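Local atomic coordinates of Glucanase/chitosanase (Paenibacillus fukuinensis, PDB entry 4ZY9), a protein that probably hydrolyses O-glycosidic bonds of chitosan and glucan as a whole enzyme, of which this chain is a CBM32 chitosan-binding module. Residues 45-53 and 113-121. The protein carries 1 engineered substitution. Numbering follows the deposited sequence.
Sequences VDPQWIYVN and KYVRMHGTV. Engineered in segment 113-121: M117 (natural residue Val).
Backbone hydrogen bonds join Q48, I50 and V52 to G119, M117 and V115, two per pair, zipping the antiparallel strands 48-53 and 114-120 together. The straightest runs from G119 N to Q48 O (2.8 Å, 164° at the hydrogen). At one end a water bridges N53 ND2 and K113 NZ; N53 OD1 accepts from G55 N, and K113 NZ also donates to S83 O. On the face carrying W49, Y51, R116 and H118, the R116 chain bends at chi3 (72°), which brings NH1 over one face of the W49 indole; CZ lies 5.0 Å from the five-membered ring centroid in a cation-pi contact, while NH2 is hydrogen-bonded to Q78 OE1. H118 CD2 lies over the centre of one face of the R116 guanidinium, 3.7 Å above its plane, and touches W49 CD1 at 3.7 Å. Were W49 an alanine, R116 would probably lose its aromatic partner on this strand, keeping W89, and H118 the indole rim beside it. Further along, Y51 CE1 meets Y114 CD1 at 3.8 Å, the two rings steeply inclined. Beneath, I50 CG2 packs on CB of the engineered selenomethionine M117 (4.1 Å), facing F133 of the second sheet. Such pairing of inner strands, one face turned to an opposing sheet, is characteristic of the CBM32 beta-sandwich.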
loop_
_atom_site.group_PDB
_atom_site.type_symbol
_atom_site.label_atom_id
_atom_site.label_comp_id
_atom_site.label_asym_id
_atom_site.label_seq_id
_atom_site.Cartn_x
_atom_site.Cartn_y
_atom_site.Cartn_z
ATOM N N VAL A 45 6.883 -12.111 10.051
ATOM C CA VAL A 45 5.791 -11.803 10.907
ATOM C C VAL A 45 4.627 -11.264 10.125
ATOM O O VAL A 45 4.738 -10.314 9.307
ATOM C CB VAL A 45 6.154 -10.705 11.916
ATOM C CG1 VAL A 45 4.997 -10.196 12.724
ATOM C CG2 VAL A 45 7.272 -11.069 12.870
ATOM N N ASP A 46 3.460 -11.897 10.318
ATOM C CA ASP A 46 2.193 -11.473 9.731
ATOM C C ASP A 46 1.303 -10.891 10.771
ATOM O O ASP A 46 1.349 -11.402 11.957
ATOM C CB ASP A 46 1.497 -12.700 9.103
ATOM C CG ASP A 46 2.362 -13.335 8.048
ATOM O OD1 ASP A 46 2.812 -12.610 7.116
ATOM O OD2 ASP A 46 2.645 -14.533 8.132
ATOM N N PRO A 47 0.467 -9.928 10.521
ATOM C CA PRO A 47 0.362 -9.205 9.239
ATOM C C PRO A 47 1.349 -8.081 9.165
ATOM O O PRO A 47 2.073 -7.760 10.116
ATOM C CB PRO A 47 -1.075 -8.628 9.301
ATOM C CG PRO A 47 -1.218 -8.226 10.805
ATOM C CD PRO A 47 -0.464 -9.356 11.530
ATOM N N GLN A 48 1.442 -7.425 8.032
ATOM C CA GLN A 48 2.096 -6.145 7.850
ATOM C C GLN A 48 1.270 -5.243 7.021
ATOM O O GLN A 48 0.421 -5.715 6.251
ATOM C CB GLN A 48 3.496 -6.276 7.238
ATOM C CG GLN A 48 4.399 -7.184 8.010
ATOM C CD GLN A 48 4.888 -6.675 9.372
ATOM O OE1 GLN A 48 5.359 -7.530 10.212
ATOM N NE2 GLN A 48 4.960 -5.423 9.569
ATOM N N TRP A 49 1.453 -3.980 7.057
ATOM C CA TRP A 49 0.608 -2.978 6.310
ATOM C C TRP A 49 1.362 -1.748 6.023
ATOM O O TRP A 49 2.349 -1.409 6.746
ATOM C CB TRP A 49 -0.744 -2.756 7.030
ATOM C CG TRP A 49 -0.640 -2.266 8.440
ATOM C CD1 TRP A 49 -0.807 -3.037 9.562
ATOM C CD2 TRP A 49 -0.269 -0.967 8.893
ATOM N NE1 TRP A 49 -0.614 -2.316 10.678
ATOM C CE2 TRP A 49 -0.322 -1.021 10.355
ATOM C CE3 TRP A 49 0.006 0.212 8.280
ATOM C CZ2 TRP A 49 -0.001 0.086 11.154
ATOM C CZ3 TRP A 49 0.395 1.336 9.136
ATOM C CH2 TRP A 49 0.347 1.240 10.506
ATOM N N ILE A 50 0.891 -0.982 5.045
ATOM C CA ILE A 50 1.404 0.302 4.733
ATOM C C ILE A 50 0.277 1.153 4.257
ATOM O O ILE A 50 -0.555 0.660 3.447
ATOM C CB ILE A 50 2.552 0.214 3.692
ATOM C CG1 ILE A 50 3.132 1.602 3.364
ATOM C CG2 ILE A 50 2.129 -0.536 2.427
ATOM C CD1 ILE A 50 4.455 1.498 2.712
ATOM N N TYR A 51 0.174 2.395 4.664
ATOM C CA TYR A 51 -0.805 3.301 4.144
ATOM C C TYR A 51 -0.195 4.619 3.788
ATOM O O TYR A 51 0.921 4.989 4.263
ATOM C CB TYR A 51 -2.066 3.550 5.047
ATOM C CG TYR A 51 -1.852 4.265 6.345
ATOM C CD1 TYR A 51 -1.685 5.639 6.421
ATOM C CD2 TYR A 51 -1.883 3.600 7.525
ATOM C CE1 TYR A 51 -1.580 6.284 7.654
ATOM C CE2 TYR A 51 -1.779 4.262 8.772
ATOM C CZ TYR A 51 -1.628 5.575 8.755
ATOM O OH TYR A 51 -1.538 6.228 10.004
ATOM N N VAL A 52 -0.856 5.375 2.925
ATOM C CA VAL A 52 -0.521 6.732 2.502
ATOM C C VAL A 52 -1.591 7.678 2.926
ATOM O O VAL A 52 -2.761 7.380 2.852
ATOM C CB VAL A 52 -0.216 6.803 0.998
ATOM C CG1 VAL A 52 -1.375 6.408 0.145
ATOM C CG2 VAL A 52 0.367 8.134 0.623
ATOM N N ASN A 53 -1.152 8.899 3.365
ATOM C CA ASN A 53 -2.022 10.036 3.654
ATOM C C ASN A 53 -2.050 10.878 2.432
ATOM O O ASN A 53 -1.011 11.521 2.099
ATOM C CB ASN A 53 -1.427 10.755 4.878
ATOM C CG ASN A 53 -2.258 11.961 5.284
ATOM O OD1 ASN A 53 -3.058 12.455 4.543
ATOM N ND2 ASN A 53 -1.992 12.474 6.482
ATOM N N LYS A 113 -8.994 9.769 2.541
ATOM C CA LYS A 113 -7.772 10.467 2.905
ATOM C C LYS A 113 -6.631 9.476 3.024
ATOM O O LYS A 113 -5.447 9.860 2.804
ATOM C CB LYS A 113 -7.958 11.255 4.192
ATOM C CG LYS A 113 -6.737 12.055 4.590
ATOM C CD LYS A 113 -6.976 12.921 5.799
ATOM C CE LYS A 113 -5.717 13.612 6.220
ATOM N NZ LYS A 113 -5.896 14.432 7.446
ATOM N N TYR A 114 -6.886 8.252 3.387
ATOM C CA TYR A 114 -5.866 7.229 3.571
ATOM C C TYR A 114 -6.141 5.979 2.784
ATOM O O TYR A 114 -7.318 5.561 2.730
ATOM C CB TYR A 114 -5.699 6.852 5.053
ATOM C CG TYR A 114 -5.504 7.986 6.000
ATOM C CD1 TYR A 114 -4.268 8.539 6.245
ATOM C CD2 TYR A 114 -6.596 8.591 6.614
ATOM C CE1 TYR A 114 -4.064 9.590 7.153
ATOM C CE2 TYR A 114 -6.416 9.691 7.520
ATOM C CZ TYR A 114 -5.175 10.098 7.770
ATOM O OH TYR A 114 -5.013 11.209 8.618
ATOM N N VAL A 115 -5.112 5.375 2.210
ATOM C CA VAL A 115 -5.286 4.166 1.412
ATOM C C VAL A 115 -4.241 3.157 1.910
ATOM O O VAL A 115 -3.042 3.553 2.005
ATOM C CB VAL A 115 -5.111 4.456 -0.094
ATOM C CG1 VAL A 115 -5.315 3.163 -0.891
ATOM C CG2 VAL A 115 -6.061 5.522 -0.511
ATOM N N ARG A 116 -4.648 1.970 2.275
ATOM C CA ARG A 116 -3.822 0.986 2.905
ATOM C C ARG A 116 -3.743 -0.306 2.121
ATOM O O ARG A 116 -4.774 -0.777 1.625
ATOM C CB ARG A 116 -4.377 0.648 4.294
ATOM C CG ARG A 116 -3.507 -0.253 5.168
ATOM C CD ARG A 116 -3.748 -0.217 6.675
ATOM N NE ARG A 116 -5.009 -0.866 7.039
ATOM C CZ ARG A 116 -5.271 -1.365 8.270
ATOM N NH1 ARG A 116 -4.382 -1.196 9.228
ATOM N NH2 ARG A 116 -6.377 -2.002 8.473
HETATM N N MSE A 117 -2.587 -0.879 2.082
HETATM C CA MSE A 117 -2.372 -2.305 1.699
HETATM C C MSE A 117 -2.144 -3.052 2.979
HETATM O O MSE A 117 -1.188 -2.711 3.737
HETATM C CB MSE A 117 -1.169 -2.420 0.815
HETATM C CG MSE A 117 -0.973 -3.790 0.157
HETATM SE SE MSE A 117 -0.463 -5.264 1.427
HETATM C CE MSE A 117 1.194 -4.552 2.129
ATOM N N HIS A 118 -3.043 -3.933 3.382
ATOM C CA HIS A 118 -2.933 -4.743 4.586
ATOM C C HIS A 118 -2.698 -6.190 4.184
ATOM O O HIS A 118 -3.536 -6.767 3.510
ATOM C CB HIS A 118 -4.198 -4.592 5.468
ATOM C CG HIS A 118 -4.101 -5.238 6.766
ATOM N ND1 HIS A 118 -4.329 -6.562 6.947
ATOM C CD2 HIS A 118 -3.679 -4.752 7.951
ATOM C CE1 HIS A 118 -4.082 -6.884 8.216
ATOM N NE2 HIS A 118 -3.679 -5.800 8.834
ATOM N N GLY A 119 -1.607 -6.738 4.548
ATOM C CA GLY A 119 -1.206 -8.021 4.121
ATOM C C GLY A 119 -1.204 -9.031 5.221
ATOM O O GLY A 119 -0.677 -8.773 6.342
ATOM N N THR A 120 -1.721 -10.239 4.994
ATOM C CA THR A 120 -1.809 -11.293 5.985
ATOM C C THR A 120 -1.078 -12.561 5.688
ATOM O O THR A 120 -0.800 -13.342 6.645
ATOM C CB THR A 120 -3.286 -11.601 6.375
ATOM O OG1 THR A 120 -3.906 -12.076 5.193
ATOM C CG2 THR A 120 -4.018 -10.409 6.945
ATOM N N VAL A 121 -0.777 -12.866 4.444
ATOM C CA VAL A 121 -0.032 -14.054 4.069
ATOM C C VAL A 121 1.058 -13.611 3.050
ATOM O O VAL A 121 0.731 -12.929 2.049
ATOM C CB VAL A 121 -0.843 -15.219 3.445
ATOM C CG1 VAL A 121 0.023 -16.418 3.152
ATOM C CG2 VAL A 121 -2.041 -15.605 4.387
HETATM O O HOH W 1 -3.159 14.946 7.660
#